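Local coordinates for endoribonuclease L-PSP/chorismate mutase-like domain-containing protein (Shewanella oneidensis, PDB 2OTM), which is of unknown function but belongs to the trimeric YjgF/chorismate mutase-like family and is a putative endoribonuclease, at residues Leu50-Gln53 and Asp59-Val62; Glu64-Cys69 and Ala116-Leu121; Leu74-Gln79 and Val148-Glu153. All coordinates share one frame; numbering follows the deposited sequence.

Contact 1. Residues Leu50-Gln53 and Asp59-Val62; sequences LLYQ and DYTV. With NA (sodium ion), chain H.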
loop_
_atom_site.group_PDB
_atom_site.type_symbol
_atom_site.label_atom_id
_atom_site.label_comp_id
_atom_site.label_asym_id
_atom_site.label_seq_id
_atom_site.Cartn_x
_atom_site.Cartn_y
_atom_site.Cartn_z
ATOM N N LEU B 50 -2.061 -2.070 24.249
ATOM C CA LEU B 50 -2.020 -1.142 23.125
ATOM C C LEU B 50 -1.935 0.243 23.718
ATOM O O LEU B 50 -2.880 0.730 24.325
ATOM C CB LEU B 50 -3.253 -1.291 22.241
ATOM C CG LEU B 50 -3.246 -0.414 20.999
ATOM C CD1 LEU B 50 -2.010 -0.713 20.186
ATOM C CD2 LEU B 50 -4.541 -0.616 20.191
ATOM N N LEU B 51 -0.778 0.865 23.583
ATOM C CA LEU B 51 -0.467 2.037 24.379
ATOM C C LEU B 51 -1.071 3.326 23.847
ATOM O O LEU B 51 -1.291 4.253 24.616
ATOM C CB LEU B 51 1.030 2.159 24.539
ATOM C CG LEU B 51 1.604 2.491 25.899
ATOM C CD1 LEU B 51 1.167 1.438 26.937
ATOM C CD2 LEU B 51 3.120 2.529 25.767
ATOM N N TYR B 52 -1.348 3.367 22.552
ATOM C CA TYR B 52 -1.862 4.567 21.882
ATOM C C TYR B 52 -3.123 4.255 21.102
ATOM O O TYR B 52 -3.095 3.527 20.108
ATOM C CB TYR B 52 -0.824 5.112 20.935
ATOM C CG TYR B 52 0.473 5.462 21.611
ATOM C CD1 TYR B 52 0.668 6.716 22.135
ATOM C CD2 TYR B 52 1.483 4.544 21.735
ATOM C CE1 TYR B 52 1.861 7.059 22.749
ATOM C CE2 TYR B 52 2.688 4.868 22.374
ATOM C CZ TYR B 52 2.864 6.128 22.858
ATOM O OH TYR B 52 4.041 6.474 23.487
ATOM N N GLN B 53 -4.223 4.800 21.588
ATOM C CA GLN B 53 -5.513 4.606 20.957
ATOM C C GLN B 53 -6.213 5.922 20.786
ATOM O O GLN B 53 -6.664 6.530 21.755
ATOM C CB GLN B 53 -6.376 3.707 21.814
ATOM C CG GLN B 53 -5.805 2.325 22.022
ATOM C CD GLN B 53 -6.629 1.534 23.005
ATOM O OE1 GLN B 53 -7.803 1.313 22.790
ATOM N NE2 GLN B 53 -6.003 1.069 24.062
ATOM N N ASP B 59 -6.030 13.488 20.218
ATOM C CA ASP B 59 -5.746 12.759 21.428
ATOM C C ASP B 59 -4.262 12.697 21.738
ATOM O O ASP B 59 -3.894 12.514 22.912
ATOM C CB ASP B 59 -6.262 11.318 21.303
ATOM C CG ASP B 59 -7.714 11.263 20.934
ATOM O OD1 ASP B 59 -8.522 11.819 21.703
ATOM O OD2 ASP B 59 -8.033 10.728 19.853
ATOM N N TYR B 60 -3.417 12.792 20.714
ATOM C CA TYR B 60 -1.952 12.645 20.853
ATOM C C TYR B 60 -1.245 13.752 20.096
ATOM O O TYR B 60 -1.657 14.129 18.991
ATOM C CB TYR B 60 -1.441 11.279 20.343
ATOM C CG TYR B 60 -2.020 10.152 21.161
ATOM C CD1 TYR B 60 -1.568 9.906 22.452
ATOM C CD2 TYR B 60 -3.078 9.367 20.660
ATOM C CE1 TYR B 60 -2.135 8.905 23.208
ATOM C CE2 TYR B 60 -3.650 8.371 21.424
ATOM C CZ TYR B 60 -3.169 8.124 22.670
ATOM O OH TYR B 60 -3.729 7.130 23.439
ATOM N N THR B 61 -0.175 14.260 20.713
ATOM C CA THR B 61 0.677 15.260 20.104
ATOM C C THR B 61 1.640 14.591 19.120
ATOM O O THR B 61 1.776 13.355 19.075
ATOM C CB THR B 61 1.482 15.979 21.129
ATOM O OG1 THR B 61 2.377 15.042 21.761
ATOM C CG2 THR B 61 0.584 16.651 22.170
ATOM N N VAL B 62 2.329 15.404 18.333
ATOM C CA VAL B 62 3.260 14.858 17.345
ATOM C C VAL B 62 4.345 14.040 18.021
ATOM O O VAL B 62 4.695 12.991 17.519
ATOM C CB VAL B 62 3.850 15.971 16.423
ATOM C CG1 VAL B 62 4.872 15.376 15.430
ATOM C CG2 VAL B 62 2.732 16.701 15.690
HETATM NA NA NA H . -3.813 13.315 25.080
HETATM O O HOH W 1 -2.908 6.975 25.955
HETATM O O HOH W 2 -6.695 8.134 24.163
HETATM O O HOH W 3 -5.075 11.078 24.997
#

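Contact 2. Residues Glu64-Cys69 and Ala116-Leu121; sequences EGYAAC and ASDLLL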
loop_
_atom_site.group_PDB
_atom_site.type_symbol
_atom_site.label_atom_id
_atom_site.label_comp_id
_atom_site.label_asym_id
_atom_site.label_seq_id
_atom_site.Cartn_x
_atom_site.Cartn_y
_atom_site.Cartn_z
ATOM N N GLU B 64 4.200 12.422 20.778
ATOM C CA GLU B 64 3.544 11.163 21.171
ATOM C C GLU B 64 3.353 10.216 19.985
ATOM O O GLU B 64 3.630 9.046 20.096
ATOM C CB GLU B 64 2.252 11.485 21.897
ATOM C CG GLU B 64 2.550 12.186 23.197
ATOM C CD GLU B 64 1.357 12.693 23.959
ATOM O OE1 GLU B 64 0.271 12.864 23.396
ATOM O OE2 GLU B 64 1.539 13.002 25.168
ATOM N N GLY B 65 2.950 10.750 18.830
ATOM C CA GLY B 65 2.873 9.946 17.598
ATOM C C GLY B 65 4.228 9.377 17.222
ATOM O O GLY B 65 4.328 8.234 16.789
ATOM N N TYR B 66 5.266 10.187 17.353
ATOM C CA TYR B 66 6.639 9.725 17.087
ATOM C C TYR B 66 6.964 8.513 17.965
ATOM O O TYR B 66 7.444 7.488 17.501
ATOM C CB TYR B 66 7.614 10.851 17.383
ATOM C CG TYR B 66 9.062 10.521 17.124
ATOM C CD1 TYR B 66 9.800 9.790 18.034
ATOM C CD2 TYR B 66 9.701 10.944 15.958
ATOM C CE1 TYR B 66 11.158 9.475 17.791
ATOM C CE2 TYR B 66 11.056 10.647 15.729
ATOM C CZ TYR B 66 11.762 9.908 16.641
ATOM O OH TYR B 66 13.084 9.583 16.383
ATOM N N ALA B 67 6.675 8.652 19.245
ATOM C CA ALA B 67 6.895 7.568 20.229
ATOM C C ALA B 67 6.061 6.343 19.857
ATOM O O ALA B 67 6.537 5.182 19.964
ATOM C CB ALA B 67 6.550 8.075 21.617
ATOM N N ALA B 68 4.830 6.586 19.373
ATOM C CA ALA B 68 3.964 5.487 18.981
ATOM C C ALA B 68 4.505 4.722 17.786
ATOM O O ALA B 68 4.511 3.502 17.773
ATOM C CB ALA B 68 2.578 5.999 18.662
ATOM N N CYS B 69 4.980 5.439 16.781
ATOM C CA CYS B 69 5.532 4.777 15.597
ATOM C C CYS B 69 6.823 4.061 15.899
ATOM O O CYS B 69 7.135 3.019 15.286
ATOM C CB CYS B 69 5.735 5.770 14.487
ATOM S SG CYS B 69 4.161 6.419 13.827
ATOM N N ALA B 116 9.344 5.685 13.389
ATOM C CA ALA B 116 9.670 4.425 12.746
ATOM C C ALA B 116 10.984 4.525 11.971
ATOM O O ALA B 116 11.877 3.716 12.157
ATOM C CB ALA B 116 8.520 3.978 11.797
ATOM N N SER B 117 11.092 5.488 11.068
ATOM C CA SER B 117 12.278 5.603 10.212
ATOM C C SER B 117 13.553 5.744 11.024
ATOM O O SER B 117 14.551 5.082 10.719
ATOM C CB SER B 117 12.135 6.746 9.206
ATOM O OG SER B 117 11.080 6.497 8.273
ATOM N N ASP B 118 13.518 6.573 12.078
ATOM C CA ASP B 118 14.730 6.809 12.883
ATOM C C ASP B 118 15.140 5.531 13.605
ATOM O O ASP B 118 16.328 5.278 13.771
ATOM C CB ASP B 118 14.492 7.907 13.924
ATOM C CG ASP B 118 14.340 9.287 13.316
ATOM O OD1 ASP B 118 14.632 9.470 12.113
ATOM O OD2 ASP B 118 13.946 10.197 14.058
ATOM N N LEU B 119 14.190 4.747 14.080
ATOM C CA LEU B 119 14.559 3.498 14.788
ATOM C C LEU B 119 15.190 2.479 13.821
ATOM O O LEU B 119 16.153 1.779 14.156
ATOM C CB LEU B 119 13.364 2.886 15.485
ATOM C CG LEU B 119 13.667 1.674 16.379
ATOM C CD1 LEU B 119 14.483 2.025 17.624
ATOM C CD2 LEU B 119 12.340 1.013 16.741
ATOM N N LEU B 120 14.671 2.421 12.602
ATOM C CA LEU B 120 15.237 1.499 11.603
ATOM C C LEU B 120 16.725 1.841 11.359
ATOM O O LEU B 120 17.591 0.949 11.314
ATOM C CB LEU B 120 14.457 1.562 10.307
ATOM C CG LEU B 120 13.020 1.001 10.354
ATOM C CD1 LEU B 120 12.294 1.123 9.005
ATOM C CD2 LEU B 120 13.067 -0.479 10.824
ATOM N N LEU B 121 17.017 3.124 11.246
ATOM C CA LEU B 121 18.399 3.579 11.044
ATOM C C LEU B 121 19.258 3.335 12.288
ATOM O O LEU B 121 20.398 2.893 12.172
ATOM C CB LEU B 121 18.408 5.048 10.644
ATOM C CG LEU B 121 17.833 5.345 9.249
ATOM C CD1 LEU B 121 17.613 6.833 9.060
ATOM C CD2 LEU B 121 18.723 4.777 8.171
#

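Contact 3. Residues Leu74-Gln79 and Val148-Glu153; sequences LNAIAQ and VYLFAE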
loop_
_atom_site.group_PDB
_atom_site.type_symbol
_atom_site.label_atom_id
_atom_site.label_comp_id
_atom_site.label_asym_id
_atom_site.label_seq_id
_atom_site.Cartn_x
_atom_site.Cartn_y
_atom_site.Cartn_z
ATOM N N LEU B 74 9.334 -1.161 16.937
ATOM C CA LEU B 74 9.989 -2.123 17.823
ATOM C C LEU B 74 9.259 -3.448 17.791
ATOM O O LEU B 74 9.897 -4.502 17.770
ATOM C CB LEU B 74 10.035 -1.583 19.260
ATOM C CG LEU B 74 10.889 -2.347 20.257
ATOM C CD1 LEU B 74 12.381 -2.308 19.833
ATOM C CD2 LEU B 74 10.678 -1.769 21.650
ATOM N N ASN B 75 7.925 -3.402 17.796
ATOM C CA ASN B 75 7.103 -4.607 17.612
ATOM C C ASN B 75 7.374 -5.284 16.275
ATOM O O ASN B 75 7.563 -6.491 16.219
ATOM C CB ASN B 75 5.598 -4.288 17.751
ATOM C CG ASN B 75 5.130 -4.287 19.197
ATOM O OD1 ASN B 75 4.637 -5.314 19.689
ATOM N ND2 ASN B 75 5.326 -3.164 19.898
ATOM N N ALA B 76 7.433 -4.501 15.201
ATOM C CA ALA B 76 7.765 -5.027 13.876
ATOM C C ALA B 76 9.140 -5.707 13.835
ATOM O O ALA B 76 9.315 -6.716 13.163
ATOM C CB ALA B 76 7.685 -3.901 12.812
ATOM N N ILE B 77 10.113 -5.133 14.527
ATOM C CA ILE B 77 11.475 -5.733 14.609
ATOM C C ILE B 77 11.420 -7.050 15.372
ATOM O O ILE B 77 12.075 -8.022 15.001
ATOM C CB ILE B 77 12.470 -4.746 15.249
ATOM C CG1 ILE B 77 12.642 -3.528 14.315
ATOM C CG2 ILE B 77 13.832 -5.412 15.503
ATOM C CD1 ILE B 77 13.422 -2.318 14.921
ATOM N N ALA B 78 10.600 -7.109 16.422
ATOM C CA ALA B 78 10.382 -8.364 17.132
ATOM C C ALA B 78 9.833 -9.422 16.166
ATOM O O ALA B 78 10.242 -10.594 16.197
ATOM C CB ALA B 78 9.467 -8.160 18.363
ATOM N N GLN B 79 8.942 -9.010 15.280
ATOM C CA GLN B 79 8.352 -9.934 14.325
ATOM C C GLN B 79 9.427 -10.455 13.371
ATOM O O GLN B 79 9.466 -11.639 13.056
ATOM C CB GLN B 79 7.264 -9.204 13.526
ATOM C CG GLN B 79 6.512 -10.086 12.539
ATOM C CD GLN B 79 5.720 -11.116 13.262
ATOM O OE1 GLN B 79 4.675 -10.801 13.821
ATOM N NE2 GLN B 79 6.225 -12.353 13.296
ATOM N N VAL B 148 2.280 -0.180 11.550
ATOM C CA VAL B 148 3.529 -0.188 10.814
ATOM C C VAL B 148 3.699 -1.540 10.127
ATOM O O VAL B 148 3.368 -2.586 10.700
ATOM C CB VAL B 148 4.729 0.117 11.791
ATOM C CG1 VAL B 148 6.048 -0.269 11.197
ATOM C CG2 VAL B 148 4.698 1.612 12.197
ATOM N N TYR B 149 4.208 -1.499 8.895
ATOM C CA TYR B 149 4.541 -2.667 8.109
ATOM C C TYR B 149 5.979 -2.513 7.627
ATOM O O TYR B 149 6.363 -1.456 7.126
ATOM C CB TYR B 149 3.652 -2.768 6.868
ATOM C CG TYR B 149 2.189 -2.922 7.147
ATOM C CD1 TYR B 149 1.399 -1.837 7.510
ATOM C CD2 TYR B 149 1.571 -4.149 6.981
ATOM C CE1 TYR B 149 0.031 -1.994 7.759
ATOM C CE2 TYR B 149 0.197 -4.327 7.238
ATOM C CZ TYR B 149 -0.562 -3.234 7.631
ATOM O OH TYR B 149 -1.905 -3.419 7.844
ATOM N N LEU B 150 6.757 -3.574 7.744
ATOM C CA LEU B 150 8.151 -3.589 7.291
ATOM C C LEU B 150 8.342 -4.645 6.208
ATOM O O LEU B 150 7.635 -5.644 6.171
ATOM C CB LEU B 150 9.091 -3.895 8.436
ATOM C CG LEU B 150 9.163 -2.892 9.588
ATOM C CD1 LEU B 150 10.228 -3.317 10.551
ATOM C CD2 LEU B 150 9.432 -1.495 9.088
ATOM N N PHE B 151 9.296 -4.374 5.325
ATOM C CA PHE B 151 9.665 -5.246 4.229
ATOM C C PHE B 151 11.199 -5.355 4.258
ATOM O O PHE B 151 11.898 -4.328 4.282
ATOM C CB PHE B 151 9.258 -4.638 2.909
ATOM C CG PHE B 151 7.772 -4.380 2.768
ATOM C CD1 PHE B 151 7.190 -3.275 3.355
ATOM C CD2 PHE B 151 6.984 -5.224 2.044
ATOM C CE1 PHE B 151 5.842 -3.031 3.239
ATOM C CE2 PHE B 151 5.616 -4.978 1.910
ATOM C CZ PHE B 151 5.060 -3.890 2.511
ATOM N N ALA B 152 11.702 -6.589 4.269
ATOM C CA ALA B 152 13.115 -6.871 4.453
ATOM C C ALA B 152 13.587 -7.799 3.364
ATOM O O ALA B 152 12.834 -8.654 2.898
ATOM C CB ALA B 152 13.386 -7.492 5.817
ATOM N N GLU B 153 14.843 -7.626 2.982
ATOM C CA GLU B 153 15.540 -8.511 2.054
ATOM C C GLU B 153 16.438 -9.444 2.842
ATOM O O GLU B 153 17.190 -8.994 3.706
ATOM C CB GLU B 153 16.405 -7.698 1.073
ATOM C CG GLU B 153 16.983 -8.543 -0.026
ATOM C CD GLU B 153 17.947 -7.812 -0.948
ATOM O OE1 GLU B 153 18.267 -6.630 -0.721
ATOM O OE2 GLU B 153 18.406 -8.473 -1.894
#

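Contact 1. Residues Leu50-Gln53 and Asp59-Val62
The surface loop that leads from strand 49-50 into helix 62-84 folds back on itself where the ring of Tyr60 reaches Tyr52 and Gln53. Its hydroxyl accepts a hydrogen bond from the backbone, Gln53 N to Tyr60 OH at 3.0 Å, with an N-H...O angle of 153°. The two rings form a T-shaped pair, centroids 5.4 Å apart and planes at 68°. The Tyr52 edge, at CD1, lies over one face of the Tyr60 ring, 3.7 Å from Tyr60 CE1. Tyr60 CG is anti to its carbonyl carbon (chi1 -63°), which carries the ring across to the facing segment. This closure just precedes the helix, whose N-cap is Thr61. On the helix side, Tyr52 rests on Ala67 and Ala68. Two waters extend the grip on Tyr60 OH: water 1 lies 2.7 Å from Tyr60 OH and bonds weakly to Leu51 O, while water 2 donates to Gln53 O at 2.9 Å and also bonds Tyr60 OH (3.2 Å). Within the first segment, Gln53 NE2 bonds back to Leu50 O. Asp59 O binds a sodium ion at 2.3 Å; water 3, a second ligand, lies over the Tyr60 face opposite Tyr52 CD1.

Contact 2. Residues Glu64-Cys69 and Ala116-Leu121
The two helical segments approach through one end each, with the CA atoms of Cys69 and Ala116 only 5.0 Å apart, and both are ordinary helix, as the i to i+4 backbone bonds Cys69 N to Gly65 O and Leu120 N to Ala116 O indicate. At this close point the small side chains are consistent with so close an approach of the backbones. Cys69 CB lies 3.8 Å from Ala116 N, and Ala116 CB sits 3.9 Å from Cys69 O, so each side chain packs against the backbone of the other helix.

One turn before Cys69 and two residues after Ala116, the contact turns polar. Tyr66 OH donates a short hydrogen bond of 2.6 Å to Asp118 OD2, which receives it on its anti lone pair, the one directed away from OD1. The carboxylate oxygen lies at the ring edge, near the ring plane, while the carboxylate plane itself is turned 56° from the ring. With chi1 at -179° the Tyr66 ring extends away from its own backbone N, toward Asp118. Asp118 OD1 is taken by Asn26 ND2 of the second subunit; the carboxylate therefore joins the helix pair to the trimer interface, and this second bond should help fix its rotation.

Inward, Cys69 rests on Leu100 and Ala116 on Leu96, both of strand 92-100, and Cys69 also meets Cys146 of strand 146-153, which places helices 62-84 and 109-124 on the same face of the sheet.

Contact 3. Residues Leu74-Gln79 and Val148-Glu153
Ala76 and Leu150 meet in the buried interface between helix 62-84 and the sheet of this α/β fold. The helix and strand segments run at 41° to one another, with axes 8.5 Å apart at their closest, a separation that suits the small Ala76 as the residue facing the strand. The tight part is a single point: Ala76 CB lies 3.5 Å from Leu150 CD1, shorter than usual for two carbons, and 3.7 Å from Leu150 CG. Leu150 CG stands beside the backbone N (chi1 -64°), and from there CD1 is presented to the alanine methyl.

Around this point the packing is slacker. Val148 CG1 is 4.3 Å from Ala76 CB, and Ile77 CG1 is 4.5 Å from Leu150 CD1. The looser side does not open to solvent, because all four residues are buried. No hydrogen bond links the segments; the contact is wholly apolar.

Other elements fill the margins. Ile77 leans on Leu119 and Phe124 and Leu150 on Leu120, all from helix 109-124, while Val148 touches Leu96 of strand 92-100. On the other side of the strand, Tyr149 packs on Arg132 and Phe151 on Arg95, both of the third subunit, leaving strand 146-153 between the helix layer and a neighbouring chain.

Overall arrangement
Following the chain from the N terminus, contact 1 comes first and closes a short loop, with five residues between its segments, immediately before helix 62-84. Contact 2 opens on the first turns of that helix and contact 3 on a later part of it, so the two cross: their segments alternate as 64-69, 74-79, 116-121 and 148-153. Contact 2 returns through helix 109-124 and contact 3 through strand 146-153, the central strand of the five-stranded sheet. Contacts 1 and 2 touch, as do contacts 2 and 3, for example through Leu119 and Leu74. Contacts 1 and 3, with centres about 20 Å apart, do not touch. Helix 62-84 thus joins the surface loop, helix 109-124 and the sheet.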